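Local coordinates for DUF724 domain-containing protein 6-like (Raphanus sativus, PDB 5ZWX), which binds a histone H3 tail peptide carrying the H3K9me2 mark through paired Agenet domains and, like its Arabidopsis relative, probably links that mark to DNA methylation, at residues Ser27-Arg30 with Gly31-Tyr34; Val71-Val74 with Gly75-Arg78; Arg143-Asn147 with Gly148-Pro152. All coordinates share one frame; numbering follows the deposited sequence.

The three local contacts follow one another along the chain and all reach the same curled antiparallel sheet. Interaction 1 borders the bound H3K9me2 peptide, which is hydrogen-bonded by Ser27 and the Gly28 backbone just before the turn and packs on Phe29 and Tyr34. Its centre lies about 13 Å from that of interaction 2, and the two meet where Trp33 CH2 packs 3.4 Å from Arg78 CD, within a cation-pi pair. Arg78 also reaches the hairpin of interaction 3, whose centre is about 15 Å from that of interaction 2: Arg78 NH1 lies 2.8 Å from Arg143 O, a probable hydrogen bond. Interactions 1 and 3 do not touch, their nearest atoms being about 5 Å apart.

Interaction 1. Residues Ser27-Arg30 with Gly31-Tyr34; sequences SGFR and GSWY
The carbonyl oxygen of Phe29 is gripped twice by Ser32. Ser32 N donates to Phe29 O at 3.0 Å with an N-H...O angle of 151°, closing a type II beta turn, and Ser32 OG donates to the same Phe29 O at 2.7 Å. The hydroxyl approaches close to the carbonyl plane, whereas the amide is tilted further from it. Rotation of OG to a place between the serine's own backbone N and carbonyl carbon (chi1 66°) turns it back over the turn, where it also lies at the edge of the Phe29 ring, 3.6 Å from CD1. A water 2.7 Å from Phe29 O and 2.8 Å from Ser32 O ties the turn to the start of strand 32-40.

Beyond this polar knot the rings meet in an offset edge-to-face pair. The edge of Phe29 is directed at the Tyr34 face, the planes are nearly perpendicular at 89°, and Phe29 CE1 comes within 3.9 Å of Tyr34 CE1. Gly31 takes the positive-phi corner, where a side chain would run into Arg30 O. Further out, Tyr34 OH bonds to Ser104 O, and the bound peptide packs a basic side chain on Phe29 and an apolar one on Tyr34. The doubly held carbonyl thus fixes the backbone that carries Phe29, consistent with an aromatic surface set in place for the histone peptide.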
ATOM      1  N   SER A  27      -9.537  -4.625 -10.394  1.00 44.06           N
ATOM      2  CA  SER A  27     -10.216  -5.466  -9.410  1.00 47.01           C
ATOM      3  C   SER A  27      -9.248  -6.412  -8.691  1.00 45.10           C
ATOM      4  O   SER A  27      -9.390  -6.671  -7.481  1.00 43.38           O
ATOM      5  CB  SER A  27     -11.333  -6.275 -10.072  1.00 56.92           C
ATOM      6  OG  SER A  27     -10.807  -7.153 -11.046  1.00 61.09           O
ATOM      7  N   GLY A  28      -8.250  -6.902  -9.427  1.00 39.07           N
ATOM      8  CA  GLY A  28      -7.295  -7.840  -8.850  1.00 36.12           C
ATOM      9  C   GLY A  28      -6.395  -7.174  -7.806  1.00 32.98           C
ATOM     10  O   GLY A  28      -5.620  -7.856  -7.132  1.00 30.86           O
ATOM     11  N   PHE A  29      -6.488  -5.851  -7.665  1.00 28.15           N
ATOM     12  CA  PHE A  29      -5.648  -5.172  -6.670  1.00 26.01           C
ATOM     13  C   PHE A  29      -6.427  -4.445  -5.578  1.00 32.43           C
ATOM     14  O   PHE A  29      -5.864  -3.643  -4.797  1.00 29.52           O
ATOM     15  CB  PHE A  29      -4.718  -4.199  -7.375  1.00 30.66           C
ATOM     16  CG  PHE A  29      -3.528  -4.873  -7.978  1.00 29.54           C
ATOM     17  CD1 PHE A  29      -2.502  -5.347  -7.157  1.00 32.38           C
ATOM     18  CD2 PHE A  29      -3.436  -5.060  -9.341  1.00 34.46           C
ATOM     19  CE1 PHE A  29      -1.399  -5.991  -7.703  1.00 34.97           C
ATOM     20  CE2 PHE A  29      -2.335  -5.688  -9.896  1.00 38.93           C
ATOM     21  CZ  PHE A  29      -1.319  -6.170  -9.066  1.00 38.16           C
ATOM     22  N   ARG A  30      -7.710  -4.770  -5.495  1.00 30.39           N
ATOM     23  CA  ARG A  30      -8.611  -4.203  -4.491  1.00 32.95           C
ATOM     24  C   ARG A  30      -8.044  -4.391  -3.088  1.00 32.00           C
ATOM     25  O   ARG A  30      -7.722  -5.514  -2.681  1.00 30.04           O
ATOM     26  CB  ARG A  30      -9.988  -4.872  -4.587  1.00 43.17           C
ATOM     27  CG  ARG A  30     -11.109  -4.095  -3.940  1.00 59.76           C
ATOM     28  CD  ARG A  30     -11.461  -2.873  -4.765  1.00 72.67           C
ATOM     29  NE  ARG A  30     -11.991  -3.247  -6.075  1.00 87.34           N
ATOM     30  CZ  ARG A  30     -12.116  -2.412  -7.102  1.00 91.47           C
ATOM     31  NH1 ARG A  30     -11.742  -1.143  -6.983  1.00 93.20           N
ATOM     32  NH2 ARG A  30     -12.609  -2.849  -8.255  1.00 94.49           N
ATOM     33  N   GLY A  31      -7.913  -3.298  -2.344  1.00 29.86           N
ATOM     34  CA  GLY A  31      -7.404  -3.404  -0.992  1.00 29.84           C
ATOM     35  C   GLY A  31      -5.892  -3.407  -0.857  1.00 28.61           C
ATOM     36  O   GLY A  31      -5.388  -3.560   0.268  1.00 33.44           O
ATOM     37  N   SER A  32      -5.151  -3.228  -1.951  1.00 24.87           N
ATOM     38  CA  SER A  32      -3.683  -3.229  -1.823  1.00 23.24           C
ATOM     39  C   SER A  32      -3.048  -1.854  -1.856  1.00 27.02           C
ATOM     40  O   SER A  32      -3.586  -0.937  -2.485  1.00 25.36           O
ATOM     41  CB  SER A  32      -3.020  -4.019  -2.928  1.00 24.11           C
ATOM     42  OG  SER A  32      -3.200  -3.414  -4.182  1.00 23.60           O
ATOM     43  N   TRP A  33      -1.867  -1.786  -1.244  1.00 26.81           N
ATOM     44  CA  TRP A  33      -0.959  -0.645  -1.337  1.00 28.84           C
ATOM     45  C   TRP A  33       0.425  -1.217  -1.681  1.00 27.44           C
ATOM     46  O   TRP A  33       0.964  -2.038  -0.925  1.00 30.19           O
ATOM     47  CB  TRP A  33      -0.927   0.125  -0.014  1.00 23.07           C
ATOM     48  CG  TRP A  33      -2.212   0.875   0.262  1.00 28.95           C
ATOM     49  CD1 TRP A  33      -3.240   0.492   1.083  1.00 29.02           C
ATOM     50  CD2 TRP A  33      -2.609   2.128  -0.323  1.00 25.84           C
ATOM     51  NE1 TRP A  33      -4.244   1.448   1.051  1.00 27.55           N
ATOM     52  CE2 TRP A  33      -3.879   2.455   0.196  1.00 27.20           C
ATOM     53  CE3 TRP A  33      -2.012   2.996  -1.235  1.00 27.49           C
ATOM     54  CZ2 TRP A  33      -4.556   3.639  -0.163  1.00 28.12           C
ATOM     55  CZ3 TRP A  33      -2.686   4.188  -1.583  1.00 31.62           C
ATOM     56  CH2 TRP A  33      -3.942   4.481  -1.056  1.00 29.59           C
ATOM     57  N   TYR A  34       0.971  -0.828  -2.831  1.00 29.11           N
ATOM     58  CA  TYR A  34       2.334  -1.210  -3.238  1.00 25.83           C
ATOM     59  C   TYR A  34       3.305  -0.046  -3.096  1.00 29.43           C
ATOM     60  O   TYR A  34       2.951   1.085  -3.435  1.00 28.61           O
ATOM     61  CB  TYR A  34       2.327  -1.743  -4.676  1.00 27.87           C
ATOM     62  CG  TYR A  34       1.979  -3.243  -4.639  1.00 28.04           C
ATOM     63  CD1 TYR A  34       0.670  -3.660  -4.402  1.00 26.71           C
ATOM     64  CD2 TYR A  34       2.968  -4.223  -4.767  1.00 29.99           C
ATOM     65  CE1 TYR A  34       0.344  -5.061  -4.311  1.00 23.69           C
ATOM     66  CE2 TYR A  34       2.651  -5.599  -4.685  1.00 31.60           C
ATOM     67  CZ  TYR A  34       1.340  -5.996  -4.463  1.00 30.21           C
ATOM     68  OH  TYR A  34       1.017  -7.344  -4.353  1.00 27.18           O
TER
HETATM   69  O   HOH W   1      -5.575  -0.930  -4.473  1.00 26.28           O

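Interaction 2. Residues Val71-Val74 with Gly75-Arg78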
ATOM      1  N   VAL A  71       1.588   5.424 -15.259  1.00 37.36           N
ATOM      2  CA  VAL A  71       0.956   6.750 -15.121  1.00 38.40           C
ATOM      3  C   VAL A  71      -0.334   6.536 -14.318  1.00 40.49           C
ATOM      4  O   VAL A  71      -1.159   5.702 -14.678  1.00 39.18           O
ATOM      5  CB  VAL A  71       0.670   7.369 -16.496  1.00 43.26           C
ATOM      6  CG1 VAL A  71      -0.081   8.708 -16.360  1.00 43.44           C
ATOM      7  CG2 VAL A  71       1.984   7.574 -17.263  1.00 44.62           C
ATOM      8  N   VAL A  72      -0.490   7.233 -13.197  1.00 35.59           N
ATOM      9  CA  VAL A  72      -1.628   7.029 -12.306  1.00 29.20           C
ATOM     10  C   VAL A  72      -2.289   8.357 -11.944  1.00 35.08           C
ATOM     11  O   VAL A  72      -1.684   9.408 -12.122  1.00 35.53           O
ATOM     12  CB  VAL A  72      -1.207   6.337 -10.996  1.00 31.43           C
ATOM     13  CG1 VAL A  72      -0.592   4.944 -11.286  1.00 31.42           C
ATOM     14  CG2 VAL A  72      -0.209   7.191 -10.248  1.00 34.41           C
ATOM     15  N   ASP A  73      -3.512   8.285 -11.416  1.00 31.27           N
ATOM     16  CA  ASP A  73      -4.217   9.449 -10.883  1.00 33.09           C
ATOM     17  C   ASP A  73      -3.595   9.869  -9.556  1.00 28.98           C
ATOM     18  O   ASP A  73      -3.142   9.025  -8.774  1.00 29.90           O
ATOM     19  CB  ASP A  73      -5.703   9.141 -10.660  1.00 36.56           C
ATOM     20  CG  ASP A  73      -6.461   8.864 -11.959  1.00 45.24           C
ATOM     21  OD1 ASP A  73      -6.123   9.451 -13.007  1.00 45.74           O
ATOM     22  OD2 ASP A  73      -7.420   8.071 -11.915  1.00 47.05           O
ATOM     23  N   VAL A  74      -3.578  11.178  -9.294  1.00 31.77           N
ATOM     24  CA  VAL A  74      -3.160  11.638  -7.982  1.00 29.56           C
ATOM     25  C   VAL A  74      -3.873  10.885  -6.834  1.00 31.17           C
ATOM     26  O   VAL A  74      -3.241  10.486  -5.850  1.00 29.14           O
ATOM     27  CB  VAL A  74      -3.408  13.158  -7.865  1.00 30.71           C
ATOM     28  CG1 VAL A  74      -3.240  13.614  -6.421  1.00 32.60           C
ATOM     29  CG2 VAL A  74      -2.428  13.884  -8.784  1.00 35.03           C
ATOM     30  N   GLY A  75      -5.176  10.658  -6.975  1.00 29.71           N
ATOM     31  CA  GLY A  75      -5.955  10.012  -5.929  1.00 27.17           C
ATOM     32  C   GLY A  75      -5.576   8.546  -5.667  1.00 30.27           C
ATOM     33  O   GLY A  75      -6.075   7.951  -4.714  1.00 31.33           O
ATOM     34  N   GLN A  76      -4.679   7.995  -6.484  1.00 25.34           N
ATOM     35  CA  GLN A  76      -4.180   6.620  -6.252  1.00 25.80           C
ATOM     36  C   GLN A  76      -2.988   6.598  -5.287  1.00 32.86           C
ATOM     37  O   GLN A  76      -2.549   5.536  -4.865  1.00 30.06           O
ATOM     38  CB  GLN A  76      -3.776   5.970  -7.563  1.00 27.95           C
ATOM     39  CG  GLN A  76      -4.935   5.639  -8.441  1.00 31.21           C
ATOM     40  CD  GLN A  76      -4.494   4.990  -9.739  1.00 34.24           C
ATOM     41  OE1 GLN A  76      -4.537   5.618 -10.784  1.00 33.45           O
ATOM     42  NE2 GLN A  76      -4.037   3.740  -9.671  1.00 34.11           N
ATOM     43  N   LEU A  77      -2.475   7.776  -4.925  1.00 30.05           N
ATOM     44  CA  LEU A  77      -1.224   7.841  -4.168  1.00 33.53           C
ATOM     45  C   LEU A  77      -1.440   8.355  -2.754  1.00 28.97           C
ATOM     46  O   LEU A  77      -2.324   9.181  -2.531  1.00 30.28           O
ATOM     47  CB  LEU A  77      -0.217   8.758  -4.876  1.00 32.85           C
ATOM     48  CG  LEU A  77       0.108   8.349  -6.316  1.00 31.91           C
ATOM     49  CD1 LEU A  77       1.120   9.296  -6.976  1.00 33.09           C
ATOM     50  CD2 LEU A  77       0.619   6.895  -6.330  1.00 29.44           C
ATOM     51  N   ARG A  78      -0.632   7.862  -1.820  1.00 30.70           N
ATOM     52  CA  ARG A  78      -0.574   8.458  -0.485  1.00 32.37           C
ATOM     53  C   ARG A  78       0.851   8.380   0.024  1.00 28.98           C
ATOM     54  O   ARG A  78       1.675   7.714  -0.593  1.00 34.21           O
ATOM     55  CB  ARG A  78      -1.550   7.781   0.461  1.00 26.84           C
ATOM     56  CG  ARG A  78      -1.124   6.308   0.814  1.00 24.90           C
ATOM     57  CD  ARG A  78      -2.205   5.608   1.627  1.00 28.09           C
ATOM     58  NE  ARG A  78      -1.616   4.445   2.340  1.00 25.91           N
ATOM     59  CZ  ARG A  78      -2.238   3.777   3.315  1.00 29.34           C
ATOM     60  NH1 ARG A  78      -3.470   4.121   3.679  1.00 31.62           N
ATOM     61  NH2 ARG A  78      -1.625   2.769   3.925  1.00 27.92           N
TER
HETATM   62  O   HOH W   2      -2.592  11.832  -3.528  1.00 34.95           O
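The carboxamide of Gln76 turns one face to Val72, whose CB lies over it, 3.4 Å from Gln76 OE1. At the oxygen end of the amide, Asp73 N donates to Gln76 OE1 at 2.9 Å in a fairly straight bond (161°), coming from above the carbonyl plane on the side that Val72 covers. At the nitrogen end, NE2 bonds to Ser23 O. The Asp73 carboxylate stands steeply to this amide, their planes 73° apart, with Asp73 OD2 no closer than 4.0 Å to Gln76 OE1. In the glutamine, chi1 of -70° sets CG beside the backbone N, and the extended chain beyond it carries the amide back alongside Val72 and Asp73.

The backbone answers this side-chain bond: Gln76 N donates to Asp73 O at 2.9 Å, and Leu77 N to Val74 O at 3.0 Å. Such i+3 to i bonds make the short 3-10 turn that, in SH3-like barrels, leads into the last strand, in keeping with the Agenet domain's place in that clan. Here it carries the chain from strand 67-72, paired with strand 51-55, to strand 77-78, paired with strand 19-22.

On the buried side Val72 CG2 meets Leu77 CD2 at 4.0 Å, the two side chains crossing at about a right angle, and both rest on Val53 of strand 51-55. A water donates to Val74 O and to Leu77 O, at 2.8 Å from each, and bridges the turn to the strand after it.

Interaction 3. Residues Arg143-Asn147 with Gly148-Pro152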
ATOM      1  N   ARG A 143      -4.012   2.220   8.407  1.00 28.33           N
ATOM      2  CA  ARG A 143      -4.267   3.659   8.560  1.00 32.19           C
ATOM      3  C   ARG A 143      -4.805   4.218   7.261  1.00 33.90           C
ATOM      4  O   ARG A 143      -4.569   3.631   6.194  1.00 31.03           O
ATOM      5  CB  ARG A 143      -2.994   4.412   8.960  1.00 34.86           C
ATOM      6  CG  ARG A 143      -2.413   4.016  10.306  1.00 38.87           C
ATOM      7  CD  ARG A 143      -2.010   5.267  11.116  1.00 55.55           C
ATOM      8  NE  ARG A 143      -0.936   4.950  12.053  1.00 69.08           N
ATOM      9  CZ  ARG A 143      -0.376   5.812  12.891  1.00 83.77           C
ATOM     10  NH1 ARG A 143      -0.781   7.077  12.931  1.00 83.61           N
ATOM     11  NH2 ARG A 143       0.597   5.402  13.692  1.00101.89           N
ATOM     12  N   GLU A 144      -5.510   5.362   7.327  1.00 29.91           N
ATOM     13  CA  GLU A 144      -6.049   5.946   6.111  1.00 32.18           C
ATOM     14  C   GLU A 144      -5.504   7.343   5.982  1.00 34.69           C
ATOM     15  O   GLU A 144      -5.290   8.012   6.982  1.00 32.76           O
ATOM     16  CB  GLU A 144      -7.582   5.970   6.108  1.00 42.26           C
ATOM     17  CG  GLU A 144      -8.249   4.605   5.901  1.00 49.31           C
ATOM     18  CD  GLU A 144      -8.197   4.081   4.458  1.00 47.27           C
ATOM     19  OE1 GLU A 144      -7.892   4.828   3.505  1.00 51.04           O
ATOM     20  OE2 GLU A 144      -8.500   2.903   4.268  1.00 45.34           O
ATOM     21  N   TRP A 145      -5.205   7.737   4.758  1.00 34.56           N
ATOM     22  CA  TRP A 145      -4.741   9.089   4.458  1.00 34.29           C
ATOM     23  C   TRP A 145      -5.939   9.889   3.996  1.00 36.85           C
ATOM     24  O   TRP A 145      -6.458   9.682   2.923  1.00 35.83           O
ATOM     25  CB  TRP A 145      -3.635   9.030   3.413  1.00 32.71           C
ATOM     26  CG  TRP A 145      -3.207  10.313   2.874  1.00 39.73           C
ATOM     27  CD1 TRP A 145      -3.518  10.837   1.652  1.00 40.87           C
ATOM     28  CD2 TRP A 145      -2.356  11.262   3.522  1.00 38.51           C
ATOM     29  NE1 TRP A 145      -2.918  12.078   1.508  1.00 39.85           N
ATOM     30  CE2 TRP A 145      -2.183  12.344   2.636  1.00 43.13           C
ATOM     31  CE3 TRP A 145      -1.704  11.287   4.755  1.00 43.56           C
ATOM     32  CZ2 TRP A 145      -1.403  13.458   2.963  1.00 47.92           C
ATOM     33  CZ3 TRP A 145      -0.935  12.395   5.079  1.00 48.47           C
ATOM     34  CH2 TRP A 145      -0.787  13.461   4.183  1.00 48.91           C
ATOM     35  N   VAL A 146      -6.413  10.790   4.846  1.00 41.04           N
ATOM     36  CA  VAL A 146      -7.673  11.453   4.604  1.00 39.62           C
ATOM     37  C   VAL A 146      -7.505  12.930   4.960  1.00 43.98           C
ATOM     38  O   VAL A 146      -6.961  13.274   6.016  1.00 45.04           O
ATOM     39  CB  VAL A 146      -8.831  10.799   5.418  1.00 46.15           C
ATOM     40  CG1 VAL A 146     -10.161  11.422   5.061  1.00 52.66           C
ATOM     41  CG2 VAL A 146      -8.881   9.279   5.170  1.00 43.73           C
ATOM     42  N   ASN A 147      -7.921  13.789   4.045  1.00 44.63           N
ATOM     43  CA  ASN A 147      -7.816  15.232   4.278  1.00 49.98           C
ATOM     44  C   ASN A 147      -6.407  15.681   4.628  1.00 50.61           C
ATOM     45  O   ASN A 147      -6.223  16.505   5.507  1.00 52.36           O
ATOM     46  CB  ASN A 147      -8.765  15.645   5.393  1.00 55.64           C
ATOM     47  CG  ASN A 147     -10.041  16.227   4.868  1.00 64.69           C
ATOM     48  OD1 ASN A 147     -10.211  17.450   4.829  1.00 70.51           O
ATOM     49  ND2 ASN A 147     -10.951  15.358   4.442  1.00 64.06           N
ATOM     50  N   GLY A 148      -5.415  15.111   3.963  1.00 47.56           N
ATOM     51  CA  GLY A 148      -4.040  15.500   4.186  1.00 50.58           C
ATOM     52  C   GLY A 148      -3.476  15.078   5.517  1.00 52.87           C
ATOM     53  O   GLY A 148      -2.479  15.645   5.954  1.00 57.14           O
ATOM     54  N   ALA A 149      -4.084  14.078   6.164  1.00 47.48           N
ATOM     55  CA  ALA A 149      -3.570  13.623   7.463  1.00 46.61           C
ATOM     56  C   ALA A 149      -3.953  12.178   7.694  1.00 44.19           C
ATOM     57  O   ALA A 149      -4.857  11.689   7.044  1.00 36.33           O
ATOM     58  CB  ALA A 149      -4.090  14.499   8.602  1.00 53.64           C
ATOM     59  N   TRP A 150      -3.291  11.505   8.630  1.00 42.89           N
ATOM     60  CA  TRP A 150      -3.548  10.076   8.852  1.00 46.00           C
ATOM     61  C   TRP A 150      -4.672   9.857   9.871  1.00 49.95           C
ATOM     62  O   TRP A 150      -4.854  10.657  10.807  1.00 47.40           O
ATOM     63  CB  TRP A 150      -2.265   9.372   9.317  1.00 42.09           C
ATOM     64  CG  TRP A 150      -1.205   9.306   8.263  1.00 39.68           C
ATOM     65  CD1 TRP A 150      -0.133  10.128   8.121  1.00 44.77           C
ATOM     66  CD2 TRP A 150      -1.139   8.369   7.176  1.00 38.54           C
ATOM     67  NE1 TRP A 150       0.615   9.759   7.025  1.00 40.07           N
ATOM     68  CE2 TRP A 150       0.016   8.677   6.424  1.00 39.70           C
ATOM     69  CE3 TRP A 150      -1.938   7.296   6.775  1.00 35.14           C
ATOM     70  CZ2 TRP A 150       0.387   7.957   5.287  1.00 35.23           C
ATOM     71  CZ3 TRP A 150      -1.564   6.567   5.642  1.00 34.95           C
ATOM     72  CH2 TRP A 150      -0.416   6.899   4.918  1.00 32.99           C
ATOM     73  N   ARG A 151      -5.426   8.783   9.673  1.00 43.86           N
ATOM     74  CA  ARG A 151      -6.433   8.319  10.624  1.00 46.97           C
ATOM     75  C   ARG A 151      -6.165   6.867  10.969  1.00 48.96           C
ATOM     76  O   ARG A 151      -6.239   6.016  10.085  1.00 41.89           O
ATOM     77  CB  ARG A 151      -7.840   8.444  10.057  1.00 48.80           C
ATOM     78  CG  ARG A 151      -8.218   9.842   9.649  1.00 55.13           C
ATOM     79  CD  ARG A 151      -9.661   9.893   9.205  1.00 61.75           C
ATOM     80  NE  ARG A 151     -10.100  11.274   9.028  1.00 68.71           N
ATOM     81  CZ  ARG A 151     -11.288  11.625   8.551  1.00 72.48           C
ATOM     82  NH1 ARG A 151     -12.160  10.689   8.193  1.00 74.48           N
ATOM     83  NH2 ARG A 151     -11.599  12.910   8.425  1.00 73.30           N
ATOM     84  N   PRO A 152      -5.867   6.582  12.249  1.00 54.15           N
ATOM     85  CA  PRO A 152      -5.701   7.549  13.347  1.00 57.80           C
ATOM     86  C   PRO A 152      -4.446   8.415  13.175  1.00 60.03           C
ATOM     87  O   PRO A 152      -3.513   7.983  12.502  1.00 59.50           O
ATOM     88  CB  PRO A 152      -5.580   6.658  14.591  1.00 61.18           C
ATOM     89  CG  PRO A 152      -6.121   5.331  14.190  1.00 60.33           C
ATOM     90  CD  PRO A 152      -5.835   5.188  12.728  1.00 54.81           C
TER
HETATM   91  O   HOH W   3      -7.783  13.135   8.753  1.00 46.29           O
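Trp145 drives the edge of its indole into the face of Trp150, CE3 of the first lying 3.5 Å from CE2 of the second with the ring planes at 61°. These neighbours form a non-hydrogen-bonded pair of the hairpin, and this is its tightly packed face. Trp145 CB sits over the six-membered ring of Trp150, 4.1 Å from its centroid, while Gly148 CA makes a CH-pi contact over the six-membered ring of Trp145. The latter is possible because CG of Trp145 lies opposite its own backbone N (chi1 172°), which lays the indole back over the type I' turn from Val146 to Ala149. Replacing Trp150 by an alanine would probably leave the edge and CB of Trp145 without the face they pack against, setting that indole freer to turn.

The other face, with Glu144, Val146, Ala149 and Arg151, is looser and nearer solvent. There Val146 CG1 lies over the guanidinium of Arg151, 3.7 Å from CZ, and a water links Val146 O (2.9 Å) to Arg151 NE (3.0 Å). At the open end, Arg143 NH1 bonds to Pro152 O at 2.9 Å, though bent to 137°, beyond a cis peptide bond. Strand 139-146 pairs on with strand 98-103, and the tryptophan face lies against Arg78 of strand 77-78 and Pro79 just after it.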